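Local coordinates for protein nucleoporin NUP116 (Candida glabrata, PDB 3NF5) that probably serves as a structural constituent of the nuclear pore complex, represented here by its C-terminal pore-targeting domain, at residues S19-L22 with D23-A26; T27-K30 with Y31-Q34; K131-P134 with H135-F138. All blocks are in the same frame, centred on the assembly; numbering follows the deposited sequence.

Interaction 1. Residues S19-L22 with D23-A26; sequences SPSL and DTLA
Ser21 reaches across the first turn of helix 22-27 with its hydroxyl and receives the backbone N-H of Thr24, with Ser21 OG to Thr24 N at 3.0 Å and an N-H...O angle of 161°. This is an N-cap: the side chain of the residue just before the helix takes up an amide that has no carbonyl one turn earlier to bind. A chi1 of 73° sets OG between Ser21's own N and carbonyl carbon, which turns it toward the Thr24 amide. The main chain then starts the regular pattern, Leu25 N bonding to Ser21 O at 3.0 Å and Ala26 N to Leu22 O at 3.0 Å.

Leu25 can be followed outward from the backbone. Its CB rests near the carbonyl oxygens of Ser21 and Leu22, and Leu25 CG lies 3.5 Å from Ser21 O. One step farther, Leu25 CD1 comes 3.6 Å from Pro20 O. The other branch, Leu25 CD2, turns to the ring of Pro20 and meets Pro20 CG at van der Waals range. Pro20, which follows a cis peptide bond, also lays its CB against the CG2 methyl of Thr24. A water accepts from Ser21 N at 2.9 Å and is also hydrogen-bonded to Thr24 OG1, bridging the cap residue's own amide to the threonine hydroxyl in the first turn.

The capped turn leads directly out of strand 16-19, an outermost strand of the six-stranded antiparallel sheet, where Ser19 is bonded through its backbone to Val40 of the neighbouring strand. Leu25 is buried against the loop residues Val36 and Leu57, while Leu22 and Ala26 pack on Leu62.

Interaction 2. Residues T27-K30 with Y31-Q34; sequences TLSK and YEIQ
Ser29 and Glu32 bring their CA atoms to 5.3 Å as the chain leaves an extended conformation at Leu28 and Ser29 and coils from Lys30 onward. One main-chain bond secures the turn, Ile33 N to Ser29 O at 2.9 Å. The closing turn is slacker: Gln34 N reaches Tyr31 O only in a weak bond.

Ser29 supplies the N-cap. Its OG accepts from Glu32 N at 3.2 Å, and the 170° angle at the hydrogen makes the bond almost straight; chi1 of 69° points the hydroxyl at the Glu32 amide. Helix 30-33 is thus a single short turn with a serine cap, following helix 22-27 after a brief extended link, within the family region of the nucleoporin C-terminal domain.

On the residue before the cap, Leu28 meets the turn with both of its methyls. Leu28 CD1 lies 4.0 Å from Ile33 CD1, and Leu28 CD2 touches Glu32 CB, the leucine and glutamate side chains meeting at about a right angle. The CG2 branch of Ile33 rests against the carbonyl oxygens of Ser29 and Lys30, with Ile33 CG2 3.4 Å from Lys30 O.

Farther round the turn, Lys30 leaves the backbone with CG anti to N and then folds at chi2 and chi4, which curls the ammonium back toward Gln34. Lys30 NZ donates to Gln34 OE1 at 2.6 Å, in the plane of the amide carbonyl. Gln34, extended beyond CG, passes over the backbone on the way, its CG and CD both near Lys30 O. The same two side chains touch Ser58 on an adjoining loop, and Gln34 also meets Asp56. Glu32 OE1 turns away to a bound glycerol, probably from crystallisation, and makes a long, weak ion pair with Lys35.

Interaction 3. Residues K131-P134 with H135-F138; sequences KKIP and HTHF
Thr136 and Ile133 form the tight part of this reversal. Thr136 OG1 donates to Ile133 O at 2.6 Å, the donor tilted 31° from the carbonyl plane, and chi1 of 66° places the hydroxyl where it can reach that oxygen. The same carbonyl also receives Thr136 N, at 3.4 Å and only weakly. The short hydroxyl bond thus reinforces a type II beta turn from Ile133 to Thr136 whose own backbone bond is weak, with His135 in the positive-phi position. On the other branch Thr136 CG2 packs 3.6 Å from Ile133 CG2.

The turn lets helix 122-132 give way to strand 137-142, an outermost strand of the large antiparallel sheet, and the ends fold back beside each other. Lys131 CG sits over one face of the Phe138 ring as a CH-pi contact, 3.8 Å from the centroid and 19° off the ring normal. Farther out its CE passes near CE2 of the ring, while NZ continues to a salt bridge with Glu128. Ile133 and Phe138 both also touch Tyr148 of strand 147-152.

The outer end of the turn is looser. The imidazole of His135 lies obliquely beside the Pro134 carbonyl, and both residues are exposed.

Between the closed turn and the aromatic contact lies a water that donates to Lys131 O at 2.8 Å and to Thr136 OG1, and accepts from Phe138 N. The hydroxyl of Thr136 therefore gives its proton to one carbonyl and receives one from solvent, so that a single threonine couples the turn to a water bridging helix end and strand start.

How the interactions relate
Interactions 1 and 2 are consecutive along the chain, with centres 11 Å apart, and they touch where Leu25 O lies 3.4 Å from Ile33 CD1. They lie on the same side of the chain's centre, and Thr24 O with Thr27 OG1 adds a hydrogen bond from one contact to the next. Both also lie close to bound glycerol, which probably comes from the crystallisation liquor. Interaction 3 is remote: its centre is 31 Å from that of interaction 1, on the opposite side of the chain's centre, and 33 Å from that of interaction 2, with nearest atoms about 21 Å apart in each case. Interactions 1 and 3 adjoin the two outermost strands of the six-stranded sheet, 16-19 and 137-142.

Interaction 1. Residues S19-L22 with D23-A26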
loop_
_atom_site.group_PDB
_atom_site.type_symbol
_atom_site.label_atom_id
_atom_site.label_comp_id
_atom_site.label_asym_id
_atom_site.label_seq_id
_atom_site.Cartn_x
_atom_site.Cartn_y
_atom_site.Cartn_z
ATOM N N SER A 19 8.215 8.221 2.115
ATOM C CA SER A 19 8.671 9.519 1.498
ATOM C C SER A 19 7.579 10.554 1.691
ATOM O O SER A 19 6.434 10.268 1.425
ATOM C CB SER A 19 8.919 9.310 0.015
ATOM O OG SER A 19 9.260 10.533 -0.655
ATOM N N PRO A 20 7.896 11.725 2.277
ATOM C CA PRO A 20 9.158 12.075 2.935
ATOM C C PRO A 20 9.619 11.077 4.030
ATOM O O PRO A 20 8.810 10.324 4.615
ATOM C CB PRO A 20 8.923 13.518 3.480
ATOM C CG PRO A 20 7.676 14.025 2.731
ATOM C CD PRO A 20 6.884 12.802 2.332
ATOM N N SER A 21 10.938 11.066 4.265
ATOM C CA SER A 21 11.522 10.286 5.322
ATOM C C SER A 21 10.899 10.548 6.678
ATOM O O SER A 21 10.418 11.636 6.956
ATOM C CB SER A 21 13.042 10.518 5.410
ATOM O OG SER A 21 13.345 11.798 5.949
ATOM N N LEU A 22 10.920 9.538 7.542
ATOM C CA LEU A 22 10.512 9.743 8.938
ATOM C C LEU A 22 11.236 10.916 9.647
ATOM O O LEU A 22 10.643 11.610 10.464
ATOM C CB LEU A 22 10.688 8.454 9.773
ATOM C CG LEU A 22 9.693 7.311 9.502
ATOM C CD1 LEU A 22 9.750 6.283 10.673
ATOM C CD2 LEU A 22 8.296 7.786 9.355
ATOM N N ASP A 23 12.516 11.083 9.357
ATOM C CA ASP A 23 13.306 12.186 9.921
ATOM C C ASP A 23 12.777 13.546 9.414
ATOM O O ASP A 23 12.636 14.493 10.197
ATOM C CB ASP A 23 14.791 12.014 9.574
ATOM C CG ASP A 23 15.705 13.010 10.344
ATOM O OD1 ASP A 23 15.674 13.023 11.619
ATOM O OD2 ASP A 23 16.442 13.797 9.675
ATOM N N THR A 24 12.462 13.646 8.128
ATOM C CA THR A 24 11.866 14.880 7.609
ATOM C C THR A 24 10.514 15.212 8.253
ATOM O O THR A 24 10.315 16.354 8.715
ATOM C CB THR A 24 11.687 14.816 6.104
ATOM O OG1 THR A 24 12.981 14.737 5.526
ATOM C CG2 THR A 24 10.973 16.036 5.594
ATOM N N LEU A 25 9.646 14.193 8.355
ATOM C CA LEU A 25 8.289 14.341 8.893
ATOM C C LEU A 25 8.301 14.713 10.389
ATOM O O LEU A 25 7.488 15.513 10.848
ATOM C CB LEU A 25 7.482 13.070 8.660
ATOM C CG LEU A 25 7.112 12.621 7.220
ATOM C CD1 LEU A 25 6.568 11.205 7.295
ATOM C CD2 LEU A 25 6.035 13.504 6.600
ATOM N N ALA A 26 9.272 14.177 11.121
ATOM C CA ALA A 26 9.476 14.513 12.545
ATOM C C ALA A 26 9.846 15.962 12.720
ATOM O O ALA A 26 9.548 16.498 13.745
ATOM C CB ALA A 26 10.608 13.576 13.220
HETATM O O HOH W 1 12.489 13.129 2.912
#

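Interaction 2. Residues T27-K30 with Y31-Q34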
loop_
_atom_site.group_PDB
_atom_site.type_symbol
_atom_site.label_atom_id
_atom_site.label_comp_id
_atom_site.label_asym_id
_atom_site.label_seq_id
_atom_site.Cartn_x
_atom_site.Cartn_y
_atom_site.Cartn_z
ATOM N N THR A 27 10.488 16.599 11.744
ATOM C CA THR A 27 10.907 17.992 11.899
ATOM C C THR A 27 9.832 19.007 11.592
ATOM O O THR A 27 9.997 20.194 11.917
ATOM C CB THR A 27 12.080 18.331 10.986
ATOM O OG1 THR A 27 11.654 18.310 9.593
ATOM C CG2 THR A 27 13.204 17.342 11.235
ATOM N N LEU A 28 8.746 18.565 10.973
ATOM C CA LEU A 28 7.685 19.478 10.542
ATOM C C LEU A 28 6.980 20.155 11.723
ATOM O O LEU A 28 6.657 19.521 12.722
ATOM C CB LEU A 28 6.670 18.751 9.683
ATOM C CG LEU A 28 7.224 18.268 8.343
ATOM C CD1 LEU A 28 6.054 17.549 7.612
ATOM C CD2 LEU A 28 7.823 19.408 7.488
ATOM N N SER A 29 6.677 21.424 11.568
ATOM C CA SER A 29 5.834 22.152 12.566
ATOM C C SER A 29 4.419 21.599 12.589
ATOM O O SER A 29 4.026 20.900 11.635
ATOM C CB SER A 29 5.724 23.602 12.201
ATOM O OG SER A 29 4.933 23.762 11.006
ATOM N N LYS A 30 3.636 21.930 13.631
ATOM C CA LYS A 30 2.254 21.517 13.673
ATOM C C LYS A 30 1.440 21.909 12.450
ATOM O O LYS A 30 0.582 21.128 12.030
ATOM C CB LYS A 30 1.538 21.981 14.968
ATOM C CG LYS A 30 0.061 21.719 15.056
ATOM C CD LYS A 30 -0.232 20.373 15.830
ATOM C CE LYS A 30 -1.719 20.290 16.364
ATOM N NZ LYS A 30 -2.722 19.754 15.374
ATOM N N TYR A 31 1.699 23.076 11.850
ATOM C CA TYR A 31 0.968 23.486 10.647
ATOM C C TYR A 31 1.340 22.579 9.472
ATOM O O TYR A 31 0.445 22.091 8.803
ATOM C CB TYR A 31 1.259 24.963 10.292
ATOM C CG TYR A 31 0.810 25.431 8.907
ATOM C CD1 TYR A 31 -0.528 25.670 8.617
ATOM C CD2 TYR A 31 1.740 25.695 7.909
ATOM C CE1 TYR A 31 -0.923 26.115 7.328
ATOM C CE2 TYR A 31 1.355 26.128 6.633
ATOM C CZ TYR A 31 0.035 26.329 6.348
ATOM O OH TYR A 31 -0.318 26.778 5.069
ATOM N N GLU A 32 2.636 22.341 9.252
ATOM C CA GLU A 32 3.061 21.567 8.103
ATOM C C GLU A 32 2.709 20.068 8.187
ATOM O O GLU A 32 2.409 19.448 7.139
ATOM C CB GLU A 32 4.555 21.752 7.798
ATOM C CG GLU A 32 4.889 23.217 7.361
ATOM C CD GLU A 32 4.312 23.632 5.983
ATOM O OE1 GLU A 32 3.943 22.720 5.151
ATOM O OE2 GLU A 32 4.279 24.893 5.725
ATOM N N ILE A 33 2.775 19.487 9.401
ATOM C CA ILE A 33 2.443 18.057 9.603
ATOM C C ILE A 33 0.945 17.771 9.345
ATOM O O ILE A 33 0.592 16.612 9.120
ATOM C CB ILE A 33 2.901 17.551 10.995
ATOM C CG1 ILE A 33 2.953 16.014 11.064
ATOM C CG2 ILE A 33 1.991 18.066 12.107
ATOM C CD1 ILE A 33 4.147 15.344 10.310
ATOM N N GLN A 34 0.088 18.818 9.360
ATOM C CA GLN A 34 -1.317 18.740 9.026
ATOM C C GLN A 34 -1.555 18.690 7.518
ATOM O O GLN A 34 -2.659 18.485 7.127
ATOM C CB GLN A 34 -2.148 19.918 9.638
ATOM C CG GLN A 34 -2.368 19.758 11.062
ATOM C CD GLN A 34 -2.797 21.025 11.873
ATOM O OE1 GLN A 34 -2.987 20.904 13.068
ATOM N NE2 GLN A 34 -2.860 22.196 11.266
#

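Interaction 3. Residues K131-P134 with H135-F138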
loop_
_atom_site.group_PDB
_atom_site.type_symbol
_atom_site.label_atom_id
_atom_site.label_comp_id
_atom_site.label_asym_id
_atom_site.label_seq_id
_atom_site.Cartn_x
_atom_site.Cartn_y
_atom_site.Cartn_z
ATOM N N LYS A 131 -12.121 -4.717 -11.664
ATOM C CA LYS A 131 -12.890 -3.458 -11.945
ATOM C C LYS A 131 -14.091 -3.318 -11.051
ATOM O O LYS A 131 -14.578 -2.180 -10.801
ATOM C CB LYS A 131 -13.363 -3.435 -13.416
ATOM C CG LYS A 131 -12.199 -3.155 -14.369
ATOM C CD LYS A 131 -12.665 -2.958 -15.819
ATOM C CE LYS A 131 -11.456 -2.934 -16.763
ATOM N NZ LYS A 131 -11.937 -3.057 -18.161
ATOM N N LYS A 132 -14.593 -4.471 -10.564
ATOM C CA LYS A 132 -15.772 -4.512 -9.709
ATOM C C LYS A 132 -15.549 -4.317 -8.219
ATOM O O LYS A 132 -16.521 -4.082 -7.512
ATOM C CB LYS A 132 -16.564 -5.800 -9.892
ATOM C CG LYS A 132 -17.132 -5.948 -11.245
ATOM C CD LYS A 132 -17.925 -7.259 -11.425
ATOM C CE LYS A 132 -17.968 -7.651 -12.927
ATOM N NZ LYS A 132 -18.932 -8.726 -13.041
ATOM N N ILE A 133 -14.292 -4.291 -7.764
ATOM C CA ILE A 133 -14.036 -4.158 -6.327
ATOM C C ILE A 133 -14.651 -2.899 -5.752
ATOM O O ILE A 133 -14.339 -1.759 -6.218
ATOM C CB ILE A 133 -12.557 -4.224 -5.944
ATOM C CG1 ILE A 133 -11.948 -5.530 -6.467
ATOM C CG2 ILE A 133 -12.472 -4.050 -4.445
ATOM C CD1 ILE A 133 -10.396 -5.697 -6.253
ATOM N N PRO A 134 -15.537 -3.086 -4.750
ATOM C CA PRO A 134 -16.129 -1.928 -4.189
ATOM C C PRO A 134 -15.116 -0.917 -3.576
ATOM O O PRO A 134 -14.041 -1.293 -2.999
ATOM C CB PRO A 134 -17.129 -2.505 -3.183
ATOM C CG PRO A 134 -17.532 -3.750 -3.881
ATOM C CD PRO A 134 -16.217 -4.288 -4.261
ATOM N N HIS A 135 -15.433 0.346 -3.864
ATOM C CA HIS A 135 -14.730 1.534 -3.313
ATOM C C HIS A 135 -13.369 1.697 -3.883
ATOM O O HIS A 135 -12.483 2.216 -3.237
ATOM C CB HIS A 135 -14.621 1.441 -1.804
ATOM C CG HIS A 135 -15.932 1.572 -1.113
ATOM N ND1 HIS A 135 -16.587 2.787 -1.014
ATOM C CD2 HIS A 135 -16.711 0.659 -0.487
ATOM C CE1 HIS A 135 -17.719 2.606 -0.355
ATOM N NE2 HIS A 135 -17.814 1.329 -0.023
ATOM N N THR A 136 -13.199 1.236 -5.113
ATOM C CA THR A 136 -11.969 1.357 -5.806
ATOM C C THR A 136 -12.360 1.955 -7.141
ATOM O O THR A 136 -13.480 1.790 -7.559
ATOM C CB THR A 136 -11.266 -0.029 -6.026
ATOM O OG1 THR A 136 -12.054 -0.837 -6.911
ATOM C CG2 THR A 136 -11.040 -0.726 -4.746
ATOM N N HIS A 137 -11.451 2.710 -7.729
ATOM C CA HIS A 137 -11.465 3.128 -9.117
ATOM C C HIS A 137 -10.291 2.534 -9.910
ATOM O O HIS A 137 -9.139 3.084 -9.949
ATOM C CB HIS A 137 -11.410 4.656 -9.189
ATOM C CG HIS A 137 -12.521 5.339 -8.445
ATOM N ND1 HIS A 137 -13.832 5.275 -8.856
ATOM C CD2 HIS A 137 -12.518 6.083 -7.310
ATOM C CE1 HIS A 137 -14.587 5.969 -8.018
ATOM N NE2 HIS A 137 -13.807 6.488 -7.079
ATOM N N PHE A 138 -10.564 1.407 -10.557
ATOM C CA PHE A 138 -9.570 0.665 -11.398
ATOM C C PHE A 138 -8.871 1.587 -12.332
ATOM O O PHE A 138 -9.531 2.381 -12.978
ATOM C CB PHE A 138 -10.299 -0.448 -12.185
ATOM C CG PHE A 138 -9.416 -1.278 -13.037
ATOM C CD1 PHE A 138 -8.918 -2.482 -12.555
ATOM C CD2 PHE A 138 -9.082 -0.891 -14.297
ATOM C CE1 PHE A 138 -8.071 -3.269 -13.326
ATOM C CE2 PHE A 138 -8.262 -1.697 -15.099
ATOM C CZ PHE A 138 -7.768 -2.909 -14.585
HETATM O O HOH W 2 -13.089 -0.042 -9.823
#